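VlsE1 (Borreliella burgdorferi, PDB 1L8W) serves as a variable surface lipoprotein antigen of the Lyme disease spirochaete and probably takes part in immune evasion by antigenic variation. Local coordinates at residues Leu193-Ala199 with Lys286-Asp291; Lys188-Phe194 with Gly258-Gly262; Val150-Val156 with Ala251-Lys255. All blocks are in the same frame, centred on the assembly; numbering follows the deposited sequence.

Contact 1: residues Leu193-Ala199 with Lys286-Asp291; sequences LFGKAGA and KFAVKD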
ATOM      1  N   LEU A 193      11.782  12.314   3.750  1.00 20.58           N
ATOM      2  CA  LEU A 193      10.395  12.731   3.595  1.00 20.67           C
ATOM      3  C   LEU A 193       9.551  12.261   4.765  1.00 20.94           C
ATOM      4  O   LEU A 193       8.446  12.758   4.979  1.00 21.85           O
ATOM      5  CB  LEU A 193       9.826  12.165   2.288  1.00 17.78           C
ATOM      6  CG  LEU A 193      10.639  12.527   1.041  1.00 16.31           C
ATOM      7  CD1 LEU A 193       9.951  11.986  -0.180  1.00 16.55           C
ATOM      8  CD2 LEU A 193      10.801  14.032   0.932  1.00 12.74           C
ATOM      9  N   PHE A 194      10.087  11.306   5.522  1.00 19.79           N
ATOM     10  CA  PHE A 194       9.398  10.738   6.672  1.00 21.37           C
ATOM     11  C   PHE A 194       9.704  11.453   7.986  1.00 25.04           C
ATOM     12  O   PHE A 194       9.246  11.035   9.050  1.00 24.20           O
ATOM     13  CB  PHE A 194       9.735   9.245   6.783  1.00 19.16           C
ATOM     14  CG  PHE A 194       9.193   8.420   5.640  1.00 16.84           C
ATOM     15  CD1 PHE A 194       9.753   8.511   4.372  1.00 17.26           C
ATOM     16  CD2 PHE A 194       8.073   7.617   5.814  1.00 17.78           C
ATOM     17  CE1 PHE A 194       9.202   7.820   3.296  1.00 19.65           C
ATOM     18  CE2 PHE A 194       7.511   6.920   4.743  1.00 18.13           C
ATOM     19  CZ  PHE A 194       8.074   7.021   3.483  1.00 16.65           C
ATOM     20  N   GLY A 195      10.460  12.544   7.908  1.00 28.42           N
ATOM     21  CA  GLY A 195      10.807  13.272   9.114  1.00 32.41           C
ATOM     22  C   GLY A 195       9.994  14.534   9.308  1.00 33.95           C
ATOM     23  O   GLY A 195       8.907  14.671   8.755  1.00 35.35           O
ATOM     24  N   LYS A 196      10.523  15.464  10.095  1.00 36.70           N
ATOM     25  CA  LYS A 196       9.829  16.717  10.352  1.00 39.07           C
ATOM     26  C   LYS A 196       9.956  17.648   9.159  1.00 39.23           C
ATOM     27  O   LYS A 196      10.699  17.373   8.216  1.00 39.17           O
ATOM     28  CB  LYS A 196      10.386  17.385  11.611  1.00 40.33           C
ATOM     29  CG  LYS A 196      11.866  17.654  11.565  1.00 44.15           C
ATOM     30  CD  LYS A 196      12.408  18.019  12.938  1.00 46.93           C
ATOM     31  CE  LYS A 196      12.258  16.860  13.914  1.00 47.91           C
ATOM     32  NZ  LYS A 196      12.869  17.163  15.241  1.00 50.94           N
ATOM     33  N   ALA A 197       9.212  18.745   9.199  1.00 41.83           N
ATOM     34  CA  ALA A 197       9.223  19.721   8.116  1.00 42.98           C
ATOM     35  C   ALA A 197       9.738  21.057   8.614  1.00 43.33           C
ATOM     36  O   ALA A 197      10.035  21.217   9.798  1.00 43.46           O
ATOM     37  CB  ALA A 197       7.816  19.886   7.550  1.00 43.00           C
ATOM     38  N   GLY A 198       9.844  22.011   7.697  1.00 44.07           N
ATOM     39  CA  GLY A 198      10.308  23.338   8.050  1.00 43.92           C
ATOM     40  C   GLY A 198      11.794  23.449   8.326  1.00 43.68           C
ATOM     41  O   GLY A 198      12.621  22.921   7.586  1.00 42.63           O
ATOM     42  N   ALA A 199      12.114  24.144   9.413  1.00 45.40           N
ATOM     43  CA  ALA A 199      13.486  24.392   9.845  1.00 45.21           C
ATOM     44  C   ALA A 199      14.471  23.227   9.726  1.00 44.42           C
ATOM     45  O   ALA A 199      15.108  23.048   8.692  1.00 45.36           O
ATOM     46  CB  ALA A 199      13.476  24.915  11.280  1.00 47.59           C
ATOM     47  N   LYS A 286       1.694  11.916   5.878  1.00 21.78           N
ATOM     48  CA  LYS A 286       2.082  13.006   4.984  1.00 22.26           C
ATOM     49  C   LYS A 286       3.591  13.033   4.740  1.00 21.31           C
ATOM     50  O   LYS A 286       4.357  12.430   5.481  1.00 20.52           O
ATOM     51  CB  LYS A 286       1.649  14.342   5.583  1.00 24.00           C
ATOM     52  CG  LYS A 286       0.195  14.376   5.997  1.00 27.70           C
ATOM     53  CD  LYS A 286      -0.119  15.643   6.774  1.00 29.60           C
ATOM     54  CE  LYS A 286      -1.594  15.717   7.142  1.00 29.83           C
ATOM     55  NZ  LYS A 286      -1.887  16.962   7.904  1.00 33.47           N
ATOM     56  N   PHE A 287       4.010  13.750   3.703  1.00 21.95           N
ATOM     57  CA  PHE A 287       5.424  13.847   3.357  1.00 22.64           C
ATOM     58  C   PHE A 287       5.954  15.252   3.612  1.00 23.95           C
ATOM     59  O   PHE A 287       5.400  16.243   3.121  1.00 27.31           O
ATOM     60  CB  PHE A 287       5.604  13.432   1.901  1.00 20.12           C
ATOM     61  CG  PHE A 287       5.091  12.049   1.621  1.00 19.38           C
ATOM     62  CD1 PHE A 287       5.884  10.934   1.880  1.00 18.49           C
ATOM     63  CD2 PHE A 287       3.786  11.858   1.183  1.00 15.80           C
ATOM     64  CE1 PHE A 287       5.382   9.647   1.718  1.00 17.73           C
ATOM     65  CE2 PHE A 287       3.271  10.570   1.015  1.00 16.02           C
ATOM     66  CZ  PHE A 287       4.069   9.463   1.286  1.00 16.43           C
ATOM     67  N   ALA A 288       7.028  15.330   4.392  1.00 23.47           N
ATOM     68  CA  ALA A 288       7.610  16.613   4.759  1.00 26.66           C
ATOM     69  C   ALA A 288       8.881  17.042   4.012  1.00 26.09           C
ATOM     70  O   ALA A 288       9.755  16.228   3.695  1.00 24.92           O
ATOM     71  CB  ALA A 288       7.858  16.630   6.263  1.00 28.34           C
ATOM     72  N   VAL A 289       8.965  18.340   3.746  1.00 26.73           N
ATOM     73  CA  VAL A 289      10.105  18.930   3.056  1.00 28.29           C
ATOM     74  C   VAL A 289      10.520  20.216   3.793  1.00 31.61           C
ATOM     75  O   VAL A 289       9.755  20.748   4.610  1.00 28.13           O
ATOM     76  CB  VAL A 289       9.742  19.287   1.592  1.00 28.14           C
ATOM     77  CG1 VAL A 289       9.353  18.032   0.817  1.00 25.78           C
ATOM     78  CG2 VAL A 289       8.599  20.294   1.571  1.00 27.02           C
ATOM     79  N   LYS A 290      11.732  20.698   3.507  1.00 34.36           N
ATOM     80  CA  LYS A 290      12.253  21.928   4.109  1.00 38.40           C
ATOM     81  C   LYS A 290      11.478  23.088   3.493  1.00 41.21           C
ATOM     82  O   LYS A 290      10.886  22.935   2.424  1.00 42.14           O
ATOM     83  CB  LYS A 290      13.742  22.112   3.773  1.00 38.22           C
ATOM     84  CG  LYS A 290      14.629  20.927   4.122  1.00 39.03           C
ATOM     85  CD  LYS A 290      16.031  21.029   3.499  1.00 39.33           C
ATOM     86  CE  LYS A 290      16.894  22.132   4.112  1.00 38.77           C
ATOM     87  NZ  LYS A 290      16.562  23.514   3.650  1.00 36.77           N
ATOM     88  N   ASP A 291      11.474  24.243   4.153  1.00 44.43           N
ATOM     89  CA  ASP A 291      10.780  25.403   3.601  1.00 46.38           C
ATOM     90  C   ASP A 291      11.556  25.855   2.368  1.00 47.47           C
ATOM     91  O   ASP A 291      12.788  25.785   2.337  1.00 46.72           O
ATOM     92  CB  ASP A 291      10.698  26.537   4.626  1.00 48.98           C
ATOM     93  CG  ASP A 291      11.699  26.385   5.748  1.00 50.87           C
ATOM     94  OD1 ASP A 291      12.912  26.261   5.463  1.00 50.72           O
ATOM     95  OD2 ASP A 291      11.264  26.393   6.919  1.00 52.99           O
TER
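F194 and F287 meet as a T-shaped pair, with the edge of the F287 ring turned toward the face of F194. The planes stand at 90° and the ring centroids lie 5.9 Å apart. The pair lies where a mostly helical fold includes a two-stranded parallel sheet, strand 287-288 beside strand 141-142, and the loop 193-199 runs along the former. At the edge of F287, close to its plane, come F194 CZ and, nearer the root of the ring, L193 CB, which sits 4.1 Å from F287 CD1. F194 also packs on A275, I276 and R279 of helix 269-281, while F287 reaches I301 and A305 of helix 294-333. The two phenylalanines share a first torsion that sets CG beside the backbone N (chi1 -66° in F194, -57° in F287), and with this common turn their side chains lie side by side, pointing the same way.

Backbone bonds secure the loop. A288 N donates to L193 O at 3.0 Å in a nearly straight bond, and L193 CA returns a CA-H...O contact to A288 O. The methyl of A288 is directed into the bend of the loop, where its CB lies 3.3 Å from G195 O and 3.5 Å from A197 CB. Farther on, G198, at positive phi, lies beside the carboxylate of D291, and its N makes a weak hydrogen bond to V289 O at 3.3 Å.

Contact 2: residues Lys188-Phe194 with Gly258-Gly262; sequences KGAGKLF and GAEFG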
ATOM      1  N   LYS A 188      17.857   5.314  -0.453  1.00 24.09           N
ATOM      2  CA  LYS A 188      17.697   5.426   0.990  1.00 23.90           C
ATOM      3  C   LYS A 188      17.376   6.858   1.406  1.00 23.89           C
ATOM      4  O   LYS A 188      16.787   7.087   2.462  1.00 25.82           O
ATOM      5  CB  LYS A 188      18.966   4.934   1.701  1.00 25.36           C
ATOM      6  CG  LYS A 188      20.271   5.592   1.251  1.00 23.22           C
ATOM      7  CD  LYS A 188      21.459   4.960   1.986  1.00 27.00           C
ATOM      8  CE  LYS A 188      22.813   5.364   1.385  1.00 27.55           C
ATOM      9  NZ  LYS A 188      23.204   6.777   1.684  1.00 32.57           N
ATOM     10  N   GLY A 189      17.758   7.815   0.564  1.00 23.23           N
ATOM     11  CA  GLY A 189      17.491   9.212   0.848  1.00 21.55           C
ATOM     12  C   GLY A 189      16.007   9.552   0.877  1.00 22.48           C
ATOM     13  O   GLY A 189      15.624  10.648   1.282  1.00 24.07           O
ATOM     14  N   ALA A 190      15.163   8.622   0.450  1.00 23.39           N
ATOM     15  CA  ALA A 190      13.721   8.858   0.455  1.00 25.02           C
ATOM     16  C   ALA A 190      13.209   9.011   1.892  1.00 24.13           C
ATOM     17  O   ALA A 190      12.142   9.569   2.122  1.00 22.87           O
ATOM     18  CB  ALA A 190      13.002   7.711  -0.244  1.00 26.52           C
ATOM     19  N   GLY A 191      14.001   8.537   2.853  1.00 23.94           N
ATOM     20  CA  GLY A 191      13.627   8.624   4.256  1.00 21.31           C
ATOM     21  C   GLY A 191      13.458  10.035   4.786  1.00 22.23           C
ATOM     22  O   GLY A 191      12.726  10.249   5.754  1.00 21.12           O
ATOM     23  N   LYS A 192      14.122  11.003   4.160  1.00 20.98           N
ATOM     24  CA  LYS A 192      14.043  12.393   4.604  1.00 20.85           C
ATOM     25  C   LYS A 192      12.623  12.940   4.562  1.00 21.61           C
ATOM     26  O   LYS A 192      12.302  13.915   5.245  1.00 23.13           O
ATOM     27  CB  LYS A 192      14.950  13.277   3.743  1.00 18.44           C
ATOM     28  CG  LYS A 192      16.400  12.826   3.720  1.00 17.06           C
ATOM     29  CD  LYS A 192      17.263  13.723   2.847  1.00 17.40           C
ATOM     30  CE  LYS A 192      18.733  13.346   3.006  1.00 17.95           C
ATOM     31  NZ  LYS A 192      19.608  14.264   2.238  1.00 26.53           N
ATOM     32  N   LEU A 193      11.782  12.314   3.750  1.00 20.58           N
ATOM     33  CA  LEU A 193      10.395  12.731   3.595  1.00 20.67           C
ATOM     34  C   LEU A 193       9.551  12.261   4.765  1.00 20.94           C
ATOM     35  O   LEU A 193       8.446  12.758   4.979  1.00 21.85           O
ATOM     36  CB  LEU A 193       9.826  12.165   2.288  1.00 17.78           C
ATOM     37  CG  LEU A 193      10.639  12.527   1.041  1.00 16.31           C
ATOM     38  CD1 LEU A 193       9.951  11.986  -0.180  1.00 16.55           C
ATOM     39  CD2 LEU A 193      10.801  14.032   0.932  1.00 12.74           C
ATOM     40  N   PHE A 194      10.087  11.306   5.522  1.00 19.79           N
ATOM     41  CA  PHE A 194       9.398  10.738   6.672  1.00 21.37           C
ATOM     42  C   PHE A 194       9.704  11.453   7.986  1.00 25.04           C
ATOM     43  O   PHE A 194       9.246  11.035   9.050  1.00 24.20           O
ATOM     44  CB  PHE A 194       9.735   9.245   6.783  1.00 19.16           C
ATOM     45  CG  PHE A 194       9.193   8.420   5.640  1.00 16.84           C
ATOM     46  CD1 PHE A 194       9.753   8.511   4.372  1.00 17.26           C
ATOM     47  CD2 PHE A 194       8.073   7.617   5.814  1.00 17.78           C
ATOM     48  CE1 PHE A 194       9.202   7.820   3.296  1.00 19.65           C
ATOM     49  CE2 PHE A 194       7.511   6.920   4.743  1.00 18.13           C
ATOM     50  CZ  PHE A 194       8.074   7.021   3.483  1.00 16.65           C
ATOM     51  N   GLY A 258      14.019  12.489  10.921  1.00 42.87           N
ATOM     52  CA  GLY A 258      15.300  11.912  10.571  1.00 40.88           C
ATOM     53  C   GLY A 258      15.629  12.101   9.105  1.00 40.16           C
ATOM     54  O   GLY A 258      14.847  12.685   8.354  1.00 37.78           O
ATOM     55  N   ALA A 259      16.792  11.599   8.705  1.00 38.58           N
ATOM     56  CA  ALA A 259      17.250  11.720   7.329  1.00 37.11           C
ATOM     57  C   ALA A 259      17.035  10.440   6.549  1.00 36.73           C
ATOM     58  O   ALA A 259      15.915   9.933   6.464  1.00 38.84           O
ATOM     59  CB  ALA A 259      18.723  12.096   7.309  1.00 39.40           C
ATOM     60  N   GLU A 260      18.117   9.915   5.986  1.00 33.81           N
ATOM     61  CA  GLU A 260      18.056   8.698   5.192  1.00 34.37           C
ATOM     62  C   GLU A 260      17.608   7.492   5.999  1.00 33.11           C
ATOM     63  O   GLU A 260      17.619   7.515   7.224  1.00 33.12           O
ATOM     64  CB  GLU A 260      19.432   8.379   4.602  1.00 36.10           C
ATOM     65  CG  GLU A 260      20.125   9.538   3.911  1.00 40.97           C
ATOM     66  CD  GLU A 260      21.340   9.082   3.119  1.00 43.01           C
ATOM     67  OE1 GLU A 260      22.169   8.327   3.677  1.00 42.67           O
ATOM     68  OE2 GLU A 260      21.461   9.476   1.937  1.00 42.57           O
ATOM     69  N   PHE A 261      17.198   6.440   5.298  1.00 30.83           N
ATOM     70  CA  PHE A 261      16.823   5.206   5.962  1.00 30.31           C
ATOM     71  C   PHE A 261      18.192   4.608   6.298  1.00 31.97           C
ATOM     72  O   PHE A 261      19.013   4.374   5.406  1.00 30.93           O
ATOM     73  CB  PHE A 261      16.045   4.291   5.014  1.00 28.36           C
ATOM     74  CG  PHE A 261      14.598   4.695   4.819  1.00 29.08           C
ATOM     75  CD1 PHE A 261      13.715   4.714   5.896  1.00 28.74           C
ATOM     76  CD2 PHE A 261      14.115   5.021   3.556  1.00 26.72           C
ATOM     77  CE1 PHE A 261      12.368   5.052   5.718  1.00 29.58           C
ATOM     78  CE2 PHE A 261      12.774   5.359   3.364  1.00 26.81           C
ATOM     79  CZ  PHE A 261      11.898   5.375   4.446  1.00 28.24           C
ATOM     80  N   GLY A 262      18.442   4.376   7.581  1.00 33.31           N
ATOM     81  CA  GLY A 262      19.737   3.858   7.990  1.00 35.43           C
ATOM     82  C   GLY A 262      19.898   2.357   8.141  1.00 35.93           C
ATOM     83  O   GLY A 262      21.006   1.842   7.997  1.00 37.40           O
TER
HETATM   84  O   HOH W   1      14.056  15.357   7.334  1.00 42.23           O
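F261 lays its ring along the 3-10 segment 188-193, and its atoms can be followed outward one by one. F261 CB starts 3.9 Å from K188 O. Beyond it, CD2 and CE2 run past the backbone of G191, with F261 CE2 3.4 Å from G191 N. The alpha carbon of G191 sits over one face of the F261 ring in a CH-pi contact, 3.6 Å from the ring centroid and 17° off the normal. G191 has no side chain, which lets the backbone of 259-261 pass this close. At the tip, F261 CZ lies over a face of F194, 3.8 Å from F194 CD1, the two rings being inclined at 54°.

At the root of the side chain, F261 N donates to K188 O at 2.9 Å, and G191 N reaches the same oxygen from the opposite face of its carbonyl plane. Alongside, K188 and E260 form a salt bridge, K188 NZ to E260 OE1 at 2.7 Å, approached on the syn side but out of the carboxylate plane. K188 gets there with CG wedged between its backbone N and carbonyl carbon (chi1 54°) and a bend at the end of the chain. A water lies within hydrogen-bonding distance of both K192 O and G258 O. Around this loop-to-loop packing, A190 leans on I272 of helix 269-281 and on A211 of helix 205-216, whose A207 meets K192.

Contact 3: residues Val150-Val156 with Ala251-Lys255; sequences VADKASV and AIGDK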
ATOM      1  N   VAL A 150       2.915  12.228  12.805  1.00 32.52           N
ATOM      2  CA  VAL A 150       3.194  10.803  12.797  1.00 31.10           C
ATOM      3  C   VAL A 150       1.962  10.209  12.136  1.00 30.70           C
ATOM      4  O   VAL A 150       0.848  10.655  12.404  1.00 31.97           O
ATOM      5  CB  VAL A 150       3.287  10.213  14.226  1.00 30.88           C
ATOM      6  CG1 VAL A 150       3.488   8.707  14.142  1.00 30.68           C
ATOM      7  CG2 VAL A 150       4.431  10.859  14.999  1.00 29.55           C
ATOM      8  N   ALA A 151       2.150   9.227  11.265  1.00 29.17           N
ATOM      9  CA  ALA A 151       1.012   8.599  10.610  1.00 29.11           C
ATOM     10  C   ALA A 151       0.216   7.856  11.669  1.00 27.59           C
ATOM     11  O   ALA A 151       0.775   7.407  12.663  1.00 27.56           O
ATOM     12  CB  ALA A 151       1.485   7.627   9.535  1.00 29.22           C
ATOM     13  N   ASP A 152      -1.089   7.738  11.455  1.00 27.86           N
ATOM     14  CA  ASP A 152      -1.955   7.033  12.393  1.00 27.74           C
ATOM     15  C   ASP A 152      -1.567   5.562  12.346  1.00 27.93           C
ATOM     16  O   ASP A 152      -1.705   4.910  11.311  1.00 29.63           O
ATOM     17  CB  ASP A 152      -3.423   7.220  11.990  1.00 27.59           C
ATOM     18  CG  ASP A 152      -4.391   6.615  12.996  1.00 27.36           C
ATOM     19  OD1 ASP A 152      -4.576   5.378  13.004  1.00 28.06           O
ATOM     20  OD2 ASP A 152      -4.961   7.388  13.787  1.00 30.27           O
ATOM     21  N   LYS A 153      -1.078   5.040  13.465  1.00 28.26           N
ATOM     22  CA  LYS A 153      -0.642   3.652  13.515  1.00 27.90           C
ATOM     23  C   LYS A 153      -1.742   2.619  13.309  1.00 27.43           C
ATOM     24  O   LYS A 153      -1.493   1.561  12.731  1.00 26.55           O
ATOM     25  CB  LYS A 153       0.107   3.383  14.826  1.00 30.61           C
ATOM     26  CG  LYS A 153      -0.437   4.126  16.023  1.00 36.27           C
ATOM     27  CD  LYS A 153       0.238   3.679  17.310  1.00 39.09           C
ATOM     28  CE  LYS A 153      -0.018   2.201  17.567  1.00 40.70           C
ATOM     29  NZ  LYS A 153       0.594   1.715  18.840  1.00 44.64           N
ATOM     30  N   ALA A 154      -2.954   2.913  13.773  1.00 26.36           N
ATOM     31  CA  ALA A 154      -4.064   1.979  13.609  1.00 25.98           C
ATOM     32  C   ALA A 154      -4.459   1.865  12.135  1.00 25.49           C
ATOM     33  O   ALA A 154      -4.903   0.810  11.684  1.00 28.25           O
ATOM     34  CB  ALA A 154      -5.264   2.428  14.443  1.00 25.64           C
ATOM     35  N   SER A 155      -4.312   2.957  11.392  1.00 23.52           N
ATOM     36  CA  SER A 155      -4.631   2.956   9.963  1.00 21.76           C
ATOM     37  C   SER A 155      -3.525   2.211   9.209  1.00 21.42           C
ATOM     38  O   SER A 155      -3.803   1.386   8.336  1.00 20.23           O
ATOM     39  CB  SER A 155      -4.731   4.393   9.437  1.00 21.26           C
ATOM     40  OG  SER A 155      -4.994   4.420   8.048  1.00 17.26           O
ATOM     41  N   VAL A 156      -2.273   2.506   9.557  1.00 21.31           N
ATOM     42  CA  VAL A 156      -1.118   1.868   8.922  1.00 20.85           C
ATOM     43  C   VAL A 156      -1.147   0.357   9.098  1.00 18.34           C
ATOM     44  O   VAL A 156      -1.194  -0.391   8.123  1.00 17.91           O
ATOM     45  CB  VAL A 156       0.228   2.380   9.514  1.00 22.70           C
ATOM     46  CG1 VAL A 156       1.384   1.702   8.820  1.00 23.05           C
ATOM     47  CG2 VAL A 156       0.346   3.885   9.360  1.00 24.44           C
ATOM     48  N   ALA A 251       6.609   3.805   7.841  1.00 12.23           N
ATOM     49  CA  ALA A 251       5.424   4.566   7.425  1.00 12.81           C
ATOM     50  C   ALA A 251       4.771   5.343   8.583  1.00 14.77           C
ATOM     51  O   ALA A 251       4.405   6.503   8.422  1.00 16.57           O
ATOM     52  CB  ALA A 251       4.399   3.630   6.773  1.00 10.47           C
ATOM     53  N   ILE A 252       4.616   4.712   9.744  1.00 17.13           N
ATOM     54  CA  ILE A 252       4.032   5.417  10.879  1.00 18.57           C
ATOM     55  C   ILE A 252       4.962   6.559  11.272  1.00 21.60           C
ATOM     56  O   ILE A 252       4.517   7.696  11.459  1.00 23.60           O
ATOM     57  CB  ILE A 252       3.812   4.479  12.090  1.00 16.40           C
ATOM     58  CG1 ILE A 252       2.729   3.451  11.748  1.00 15.04           C
ATOM     59  CG2 ILE A 252       3.427   5.302  13.331  1.00 16.06           C
ATOM     60  CD1 ILE A 252       2.525   2.371  12.790  1.00 16.72           C
ATOM     61  N   GLY A 253       6.255   6.265  11.398  1.00 22.82           N
ATOM     62  CA  GLY A 253       7.203   7.314  11.747  1.00 22.96           C
ATOM     63  C   GLY A 253       7.375   7.657  13.222  1.00 26.70           C
ATOM     64  O   GLY A 253       6.722   7.082  14.105  1.00 24.63           O
ATOM     65  N   ASP A 254       8.249   8.632  13.467  1.00 27.50           N
ATOM     66  CA  ASP A 254       8.608   9.101  14.805  1.00 31.49           C
ATOM     67  C   ASP A 254       8.629  10.635  14.853  1.00 31.91           C
ATOM     68  O   ASP A 254       8.821  11.287  13.834  1.00 31.07           O
ATOM     69  CB  ASP A 254       9.990   8.522  15.152  1.00 35.14           C
ATOM     70  CG  ASP A 254      10.553   9.050  16.456  1.00 37.62           C
ATOM     71  OD1 ASP A 254      10.966  10.230  16.496  1.00 41.53           O
ATOM     72  OD2 ASP A 254      10.587   8.277  17.440  1.00 39.69           O
ATOM     73  N   LYS A 255       8.436  11.206  16.040  1.00 35.57           N
ATOM     74  CA  LYS A 255       8.420  12.663  16.188  1.00 38.03           C
ATOM     75  C   LYS A 255       9.766  13.359  15.989  1.00 40.03           C
ATOM     76  O   LYS A 255       9.799  14.510  15.551  1.00 40.63           O
ATOM     77  CB  LYS A 255       7.841  13.063  17.551  1.00 40.11           C
ATOM     78  CG  LYS A 255       6.384  12.644  17.760  1.00 43.03           C
ATOM     79  CD  LYS A 255       5.698  13.467  18.842  1.00 45.88           C
ATOM     80  CE  LYS A 255       5.529  14.926  18.404  1.00 48.75           C
ATOM     81  NZ  LYS A 255       4.849  15.785  19.432  1.00 49.72           N
TER
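I252 is the main bump of this contact, and V150, A151, K153 and V156 shape the hollow that receives it. Its two branches part company: CG1, placed beside the backbone N (chi1 -67°), turns toward helix 153-170, whereas CG2 settles against the residues leading into that helix. I252 CG1 presses on V156 CG2 at 3.4 Å, and I252 CD1 beyond it wedges against K153 CB at 3.3 Å; both are tighter than usual carbon contacts. On the other branch, I252 CG2 lies 3.5 Å from V150 CG1. The small methyl of A151 fits in the opposite sense, its CB resting 3.3 Å from A251 O. Farther out, V150 CG2 meets K255 CG at 3.8 Å, the two side chains crossing at about a right angle.

One backbone hydrogen bond joins the segments: A151 N donates to I252 O at 2.8 Å, in the carbonyl plane and on a lone pair. G253, at positive phi, is the first residue to leave the helix. In the other segment D152 takes the N-cap position, its OD1 accepting from S155 N at 2.9 Å through the anti lone pair. This is a junction of helix ends, the glycine-terminated end of helix 247-252 against the aspartate-capped start of helix 153-170.

How the contacts relate
Closing loops in sequence without nesting is the lesson of these three contacts. From the N terminus the chain first meets 150-156, then the overlapping segments 188-194 and 193-199, and afterwards their partners 251-255, 258-262 and 286-291 in the same order. Contact 3 therefore opens and closes first, contact 2 next and contact 1 last, and every pair crosses. Contacts 1 and 2 share L193 and F194. F194 also ties both to contact 3, since its CE2 packs on A251 CA, while K196 CE adds a touch on K255 O. Together they bind the start of helix 153-170, the end of helix 247-252, the loops between helices and strand 287-288.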